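Local coordinates for protein thymidylate synthase (Enterobacteria phage T4, PDB 1TIS) that catalyses the methylation of dUMP to dTMP, with methylenetetrahydrofolate as the one-carbon donor that is released as dihydrofolate, and works as a homodimer, at residues I129-W143 and P155-L169. Numbering follows the deposited sequence.
Sequences IKKLPNDRRQIVSAW and PCHMFYQFNVRNGYL. With PO4 (phosphate ion), chain B.
Val140 N donates to Tyr160 O (3.0 Å), and Ala142 N to Met158 O. At the other end Phe162 N reaches Gln138 O (3.2 Å). These backbone bonds run residues 138-142 antiparallel along strand 157-164, whose other side pairs with strand 168-179. A water extends the seam, accepting from Val164 N and donating to Pro133 O and Asp135 O.

In this thymidylate synthase fold the ribbon carries the probable nucleophile Cys156 at one end and Arg136 and Arg137 at the other, where the two arginines probably hold dUMP shared with the second subunit.

Apolar and aromatic contacts flank these bonds. Tyr160 swings CG between its backbone N and carbonyl carbon (chi1 49°), bringing its ring face under Val140 CG2, 3.8 Å from the centroid. Ile139 CG2 sits over a face of Phe159, which stacks on Phe159 of the second subunit. Ile129 CD1 packs against Phe162 CD2 (3.7 Å), the side chains crossing at about a right angle, and Ile129 CG2 meets Val164 CG2. Met158 SD makes an oblique Met-aromatic contact with Trp143.

Among charged groups, Arg137 NH2 grips phosphate O4 (2.7 Å) at the guanidinium edge, and Arg176 of the second subunit binds the same ion, consistent with a shared dUMP site.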
loop_
_atom_site.group_PDB
_atom_site.type_symbol
_atom_site.label_atom_id
_atom_site.label_comp_id
_atom_site.label_asym_id
_atom_site.label_seq_id
_atom_site.Cartn_x
_atom_site.Cartn_y
_atom_site.Cartn_z
ATOM N N ILE A 129 4.824 -15.184 10.804
ATOM C CA ILE A 129 3.498 -15.782 10.962
ATOM C C ILE A 129 3.600 -17.028 11.816
ATOM O O ILE A 129 2.755 -17.285 12.673
ATOM C CB ILE A 129 2.844 -16.304 9.678
ATOM C CG1 ILE A 129 3.178 -15.503 8.405
ATOM C CG2 ILE A 129 1.360 -16.347 10.025
ATOM C CD1 ILE A 129 2.504 -14.157 8.098
ATOM N N LYS A 130 4.614 -17.842 11.565
ATOM C CA LYS A 130 4.819 -19.047 12.340
ATOM C C LYS A 130 5.201 -18.726 13.780
ATOM O O LYS A 130 5.040 -19.549 14.690
ATOM C CB LYS A 130 5.976 -19.911 11.850
ATOM C CG LYS A 130 6.084 -20.451 10.448
ATOM C CD LYS A 130 5.031 -21.459 10.086
ATOM C CE LYS A 130 5.504 -22.046 8.794
ATOM N NZ LYS A 130 6.649 -22.893 9.025
ATOM N N LYS A 131 5.716 -17.551 14.028
ATOM C CA LYS A 131 6.428 -17.393 15.250
ATOM C C LYS A 131 5.928 -16.209 16.018
ATOM O O LYS A 131 5.640 -16.390 17.176
ATOM C CB LYS A 131 7.860 -17.341 14.749
ATOM C CG LYS A 131 9.071 -17.392 15.642
ATOM C CD LYS A 131 10.215 -16.920 14.747
ATOM C CE LYS A 131 10.943 -18.075 14.094
ATOM N NZ LYS A 131 12.157 -18.286 14.854
ATOM N N LEU A 132 5.789 -14.990 15.531
ATOM C CA LEU A 132 5.220 -13.898 16.300
ATOM C C LEU A 132 3.805 -13.596 15.790
ATOM O O LEU A 132 3.489 -12.418 15.661
ATOM C CB LEU A 132 6.118 -12.637 16.170
ATOM C CG LEU A 132 7.052 -12.082 17.259
ATOM C CD1 LEU A 132 7.091 -12.974 18.497
ATOM C CD2 LEU A 132 8.451 -11.980 16.650
ATOM N N PRO A 133 2.869 -14.514 15.521
ATOM C CA PRO A 133 1.728 -14.300 14.639
ATOM C C PRO A 133 1.015 -12.945 14.692
ATOM O O PRO A 133 0.838 -12.259 13.675
ATOM C CB PRO A 133 0.805 -15.463 14.969
ATOM C CG PRO A 133 1.184 -15.911 16.349
ATOM C CD PRO A 133 2.679 -15.760 16.256
ATOM N N ASN A 134 0.702 -12.464 15.898
ATOM C CA ASN A 134 0.024 -11.193 16.018
ATOM C C ASN A 134 0.996 -9.994 15.941
ATOM O O ASN A 134 0.780 -8.937 16.553
ATOM C CB ASN A 134 -0.826 -11.232 17.338
ATOM C CG ASN A 134 -2.265 -11.809 17.185
ATOM O OD1 ASN A 134 -2.597 -12.957 17.522
ATOM N ND2 ASN A 134 -3.213 -11.030 16.693
ATOM N N ASP A 135 2.092 -10.141 15.163
ATOM C CA ASP A 135 3.031 -9.075 14.804
ATOM C C ASP A 135 2.349 -8.290 13.701
ATOM O O ASP A 135 1.456 -8.838 13.044
ATOM C CB ASP A 135 4.352 -9.626 14.242
ATOM C CG ASP A 135 5.379 -8.636 13.670
ATOM O OD1 ASP A 135 5.686 -7.638 14.306
ATOM O OD2 ASP A 135 5.881 -8.852 12.575
ATOM N N ARG A 136 2.731 -7.012 13.491
ATOM C CA ARG A 136 2.178 -6.198 12.395
ATOM C C ARG A 136 3.138 -5.989 11.201
ATOM O O ARG A 136 2.700 -5.814 10.070
ATOM C CB ARG A 136 1.717 -4.824 12.947
ATOM C CG ARG A 136 0.683 -4.911 14.082
ATOM C CD ARG A 136 -0.550 -5.842 13.840
ATOM N NE ARG A 136 -1.176 -6.326 15.087
ATOM C CZ ARG A 136 -2.129 -7.282 15.153
ATOM N NH1 ARG A 136 -2.629 -7.891 14.068
ATOM N NH2 ARG A 136 -2.613 -7.629 16.349
ATOM N N ARG A 137 4.461 -6.086 11.366
ATOM C CA ARG A 137 5.456 -5.901 10.320
ATOM C C ARG A 137 5.504 -7.070 9.325
ATOM O O ARG A 137 6.608 -7.407 8.869
ATOM C CB ARG A 137 6.829 -5.702 11.036
ATOM C CG ARG A 137 6.829 -4.509 11.973
ATOM C CD ARG A 137 7.708 -4.510 13.234
ATOM N NE ARG A 137 7.385 -3.291 14.007
ATOM C CZ ARG A 137 7.915 -2.889 15.183
ATOM N NH1 ARG A 137 8.867 -3.570 15.845
ATOM N NH2 ARG A 137 7.486 -1.732 15.692
ATOM N N GLN A 138 4.457 -7.764 8.871
ATOM C CA GLN A 138 4.703 -8.968 8.059
ATOM C C GLN A 138 4.226 -8.770 6.646
ATOM O O GLN A 138 3.271 -9.374 6.150
ATOM C CB GLN A 138 4.032 -10.183 8.764
ATOM C CG GLN A 138 2.626 -10.111 9.386
ATOM C CD GLN A 138 2.245 -11.307 10.275
ATOM O OE1 GLN A 138 3.036 -12.239 10.441
ATOM N NE2 GLN A 138 1.081 -11.386 10.920
ATOM N N ILE A 139 5.068 -7.905 6.075
ATOM C CA ILE A 139 4.895 -7.169 4.801
ATOM C C ILE A 139 5.818 -7.597 3.646
ATOM O O ILE A 139 6.967 -7.865 4.010
ATOM C CB ILE A 139 5.136 -5.661 5.100
ATOM C CG1 ILE A 139 4.292 -5.223 6.258
ATOM C CG2 ILE A 139 4.809 -4.816 3.897
ATOM C CD1 ILE A 139 4.339 -3.712 6.446
ATOM N N VAL A 140 5.529 -7.733 2.335
ATOM C CA VAL A 140 6.633 -7.925 1.397
ATOM C C VAL A 140 6.459 -6.957 0.233
ATOM O O VAL A 140 5.551 -6.965 -0.579
ATOM C CB VAL A 140 6.821 -9.458 0.878
ATOM C CG1 VAL A 140 6.103 -10.387 1.804
ATOM C CG2 VAL A 140 6.356 -9.713 -0.533
ATOM N N SER A 141 7.316 -5.963 0.239
ATOM C CA SER A 141 7.338 -4.910 -0.740
ATOM C C SER A 141 8.021 -5.487 -1.945
ATOM O O SER A 141 8.983 -6.250 -1.778
ATOM C CB SER A 141 8.137 -3.753 -0.190
ATOM O OG SER A 141 8.354 -2.702 -1.125
ATOM N N ALA A 142 7.564 -5.132 -3.132
ATOM C CA ALA A 142 8.209 -5.586 -4.354
ATOM C C ALA A 142 8.785 -4.365 -5.077
ATOM O O ALA A 142 9.691 -4.464 -5.900
ATOM C CB ALA A 142 7.202 -6.264 -5.276
ATOM N N TRP A 143 8.305 -3.158 -4.784
ATOM C CA TRP A 143 8.818 -1.971 -5.428
ATOM C C TRP A 143 10.148 -1.706 -4.759
ATOM O O TRP A 143 10.265 -1.526 -3.546
ATOM C CB TRP A 143 7.845 -0.863 -5.200
ATOM C CG TRP A 143 8.133 0.474 -5.844
ATOM C CD1 TRP A 143 8.721 1.491 -5.125
ATOM C CD2 TRP A 143 7.709 0.868 -7.089
ATOM N NE1 TRP A 143 8.636 2.533 -5.909
ATOM C CE2 TRP A 143 8.043 2.203 -7.077
ATOM C CE3 TRP A 143 7.077 0.337 -8.191
ATOM C CZ2 TRP A 143 7.751 3.014 -8.154
ATOM C CZ3 TRP A 143 6.783 1.158 -9.261
ATOM C CH2 TRP A 143 7.117 2.487 -9.248
ATOM N N PRO A 155 6.457 -3.400 -11.031
ATOM C CA PRO A 155 5.355 -4.260 -10.591
ATOM C C PRO A 155 4.054 -3.500 -10.571
ATOM O O PRO A 155 4.106 -2.338 -10.219
ATOM C CB PRO A 155 5.763 -4.737 -9.215
ATOM C CG PRO A 155 7.261 -4.638 -9.254
ATOM C CD PRO A 155 7.440 -3.296 -9.966
ATOM N N CYS A 156 2.904 -4.004 -10.996
ATOM C CA CYS A 156 1.680 -3.243 -10.753
ATOM C C CYS A 156 1.256 -3.658 -9.346
ATOM O O CYS A 156 0.802 -2.814 -8.561
ATOM C CB CYS A 156 0.542 -3.571 -11.756
ATOM S SG CYS A 156 0.823 -3.086 -13.485
ATOM N N HIS A 157 1.415 -4.937 -8.960
ATOM C CA HIS A 157 1.093 -5.319 -7.593
ATOM C C HIS A 157 2.412 -5.253 -6.803
ATOM O O HIS A 157 3.350 -6.039 -7.033
ATOM C CB HIS A 157 0.458 -6.735 -7.543
ATOM C CG HIS A 157 0.870 -7.836 -8.518
ATOM N ND1 HIS A 157 0.591 -7.890 -9.801
ATOM C CD2 HIS A 157 1.556 -8.997 -8.208
ATOM C CE1 HIS A 157 1.076 -9.024 -10.269
ATOM N NE2 HIS A 157 1.656 -9.688 -9.321
ATOM N N MET A 158 2.517 -4.295 -5.872
ATOM C CA MET A 158 3.785 -4.022 -5.224
ATOM C C MET A 158 3.961 -4.245 -3.750
ATOM O O MET A 158 5.086 -4.239 -3.266
ATOM C CB MET A 158 4.156 -2.605 -5.491
ATOM C CG MET A 158 3.151 -1.631 -4.908
ATOM S SD MET A 158 3.499 -0.009 -5.630
ATOM C CE MET A 158 2.849 -0.585 -7.167
ATOM N N PHE A 159 2.899 -4.490 -3.023
ATOM C CA PHE A 159 2.958 -4.474 -1.589
ATOM C C PHE A 159 1.984 -5.480 -1.058
ATOM O O PHE A 159 1.082 -5.825 -1.833
ATOM C CB PHE A 159 2.568 -3.116 -1.244
ATOM C CG PHE A 159 3.360 -2.530 -0.146
ATOM C CD1 PHE A 159 4.732 -2.425 -0.295
ATOM C CD2 PHE A 159 2.686 -2.079 0.957
ATOM C CE1 PHE A 159 5.474 -1.842 0.702
ATOM C CE2 PHE A 159 3.430 -1.496 1.954
ATOM C CZ PHE A 159 4.808 -1.380 1.823
ATOM N N TYR A 160 2.129 -5.937 0.200
ATOM C CA TYR A 160 1.094 -6.714 0.899
ATOM C C TYR A 160 1.428 -6.966 2.342
ATOM O O TYR A 160 2.596 -7.045 2.727
ATOM C CB TYR A 160 0.751 -8.094 0.273
ATOM C CG TYR A 160 1.747 -9.150 -0.141
ATOM C CD1 TYR A 160 2.205 -10.039 0.811
ATOM C CD2 TYR A 160 2.114 -9.307 -1.476
ATOM C CE1 TYR A 160 3.015 -11.091 0.457
ATOM C CE2 TYR A 160 2.931 -10.374 -1.840
ATOM C CZ TYR A 160 3.374 -11.252 -0.858
ATOM O OH TYR A 160 4.237 -12.290 -1.169
ATOM N N GLN A 161 0.360 -6.999 3.118
ATOM C CA GLN A 161 0.390 -7.086 4.565
ATOM C C GLN A 161 -0.362 -8.371 4.873
ATOM O O GLN A 161 -1.352 -8.674 4.201
ATOM C CB GLN A 161 -0.365 -5.894 5.142
ATOM C CG GLN A 161 0.230 -4.882 6.101
ATOM C CD GLN A 161 0.333 -5.376 7.529
ATOM O OE1 GLN A 161 0.518 -6.563 7.800
ATOM N NE2 GLN A 161 0.201 -4.521 8.524
ATOM N N PHE A 162 0.063 -9.144 5.854
ATOM C CA PHE A 162 -0.680 -10.306 6.316
ATOM C C PHE A 162 -1.118 -9.963 7.720
ATOM O O PHE A 162 -0.381 -9.293 8.444
ATOM C CB PHE A 162 0.114 -11.567 6.505
ATOM C CG PHE A 162 0.577 -12.320 5.282
ATOM C CD1 PHE A 162 -0.326 -13.050 4.510
ATOM C CD2 PHE A 162 1.915 -12.310 4.978
ATOM C CE1 PHE A 162 0.110 -13.786 3.412
ATOM C CE2 PHE A 162 2.327 -13.048 3.880
ATOM C CZ PHE A 162 1.443 -13.786 3.096
ATOM N N ASN A 163 -2.260 -10.491 8.154
ATOM C CA ASN A 163 -2.814 -10.263 9.494
ATOM C C ASN A 163 -3.226 -11.637 9.979
ATOM O O ASN A 163 -3.727 -12.433 9.172
ATOM C CB ASN A 163 -4.060 -9.410 9.448
ATOM C CG ASN A 163 -4.156 -8.364 10.535
ATOM O OD1 ASN A 163 -3.498 -7.330 10.481
ATOM N ND2 ASN A 163 -5.028 -8.517 11.517
ATOM N N VAL A 164 -3.008 -11.987 11.235
ATOM C CA VAL A 164 -3.436 -13.279 11.776
ATOM C C VAL A 164 -4.638 -13.051 12.728
ATOM O O VAL A 164 -4.487 -12.303 13.711
ATOM C CB VAL A 164 -2.214 -13.905 12.497
ATOM C CG1 VAL A 164 -2.588 -15.293 12.974
ATOM C CG2 VAL A 164 -1.009 -13.966 11.567
ATOM N N ARG A 165 -5.850 -13.580 12.389
ATOM C CA ARG A 165 -7.079 -13.446 13.196
ATOM C C ARG A 165 -7.017 -14.259 14.491
ATOM O O ARG A 165 -6.251 -13.923 15.391
ATOM C CB ARG A 165 -8.292 -13.879 12.372
ATOM C CG ARG A 165 -8.706 -12.674 11.558
ATOM C CD ARG A 165 -10.174 -12.569 11.158
ATOM N NE ARG A 165 -10.676 -13.757 10.475
ATOM C CZ ARG A 165 -11.855 -13.795 9.836
ATOM N NH1 ARG A 165 -12.635 -12.719 9.797
ATOM N NH2 ARG A 165 -12.275 -14.914 9.222
ATOM N N ASN A 166 -7.845 -15.255 14.771
ATOM C CA ASN A 166 -7.482 -16.159 15.840
ATOM C C ASN A 166 -7.836 -17.350 15.004
ATOM O O ASN A 166 -8.985 -17.799 14.953
ATOM C CB ASN A 166 -8.383 -16.130 17.103
ATOM C CG ASN A 166 -7.713 -16.385 18.470
ATOM O OD1 ASN A 166 -8.312 -16.090 19.507
ATOM N ND2 ASN A 166 -6.484 -16.865 18.655
ATOM N N GLY A 167 -6.821 -17.692 14.196
ATOM C CA GLY A 167 -6.945 -18.876 13.370
ATOM C C GLY A 167 -7.180 -18.612 11.900
ATOM O O GLY A 167 -7.386 -19.534 11.111
ATOM N N TYR A 168 -7.175 -17.354 11.489
ATOM C CA TYR A 168 -7.256 -17.077 10.071
ATOM C C TYR A 168 -6.049 -16.209 9.672
ATOM O O TYR A 168 -5.362 -15.577 10.496
ATOM C CB TYR A 168 -8.571 -16.381 9.766
ATOM C CG TYR A 168 -9.828 -17.164 10.129
ATOM C CD1 TYR A 168 -10.350 -17.024 11.401
ATOM C CD2 TYR A 168 -10.520 -17.918 9.195
ATOM C CE1 TYR A 168 -11.557 -17.603 11.751
ATOM C CE2 TYR A 168 -11.734 -18.496 9.539
ATOM C CZ TYR A 168 -12.258 -18.333 10.818
ATOM O OH TYR A 168 -13.517 -18.832 11.175
ATOM N N LEU A 169 -5.735 -16.301 8.395
ATOM C CA LEU A 169 -4.638 -15.567 7.813
ATOM C C LEU A 169 -5.304 -14.600 6.884
ATOM O O LEU A 169 -6.256 -14.976 6.200
ATOM C CB LEU A 169 -3.754 -16.477 7.012
ATOM C CG LEU A 169 -2.594 -15.880 6.290
ATOM C CD1 LEU A 169 -1.609 -15.272 7.281
ATOM C CD2 LEU A 169 -1.975 -16.969 5.463
HETATM P P PO4 B . 4.165 -1.742 15.404
HETATM O O1 PO4 B . 4.741 -2.146 16.851
HETATM O O2 PO4 B . 2.756 -1.321 15.631
HETATM O O3 PO4 B . 4.310 -3.002 14.628
HETATM O O4 PO4 B . 5.084 -0.646 15.054
HETATM O O HOH W 1 -0.922 -10.334 12.513
#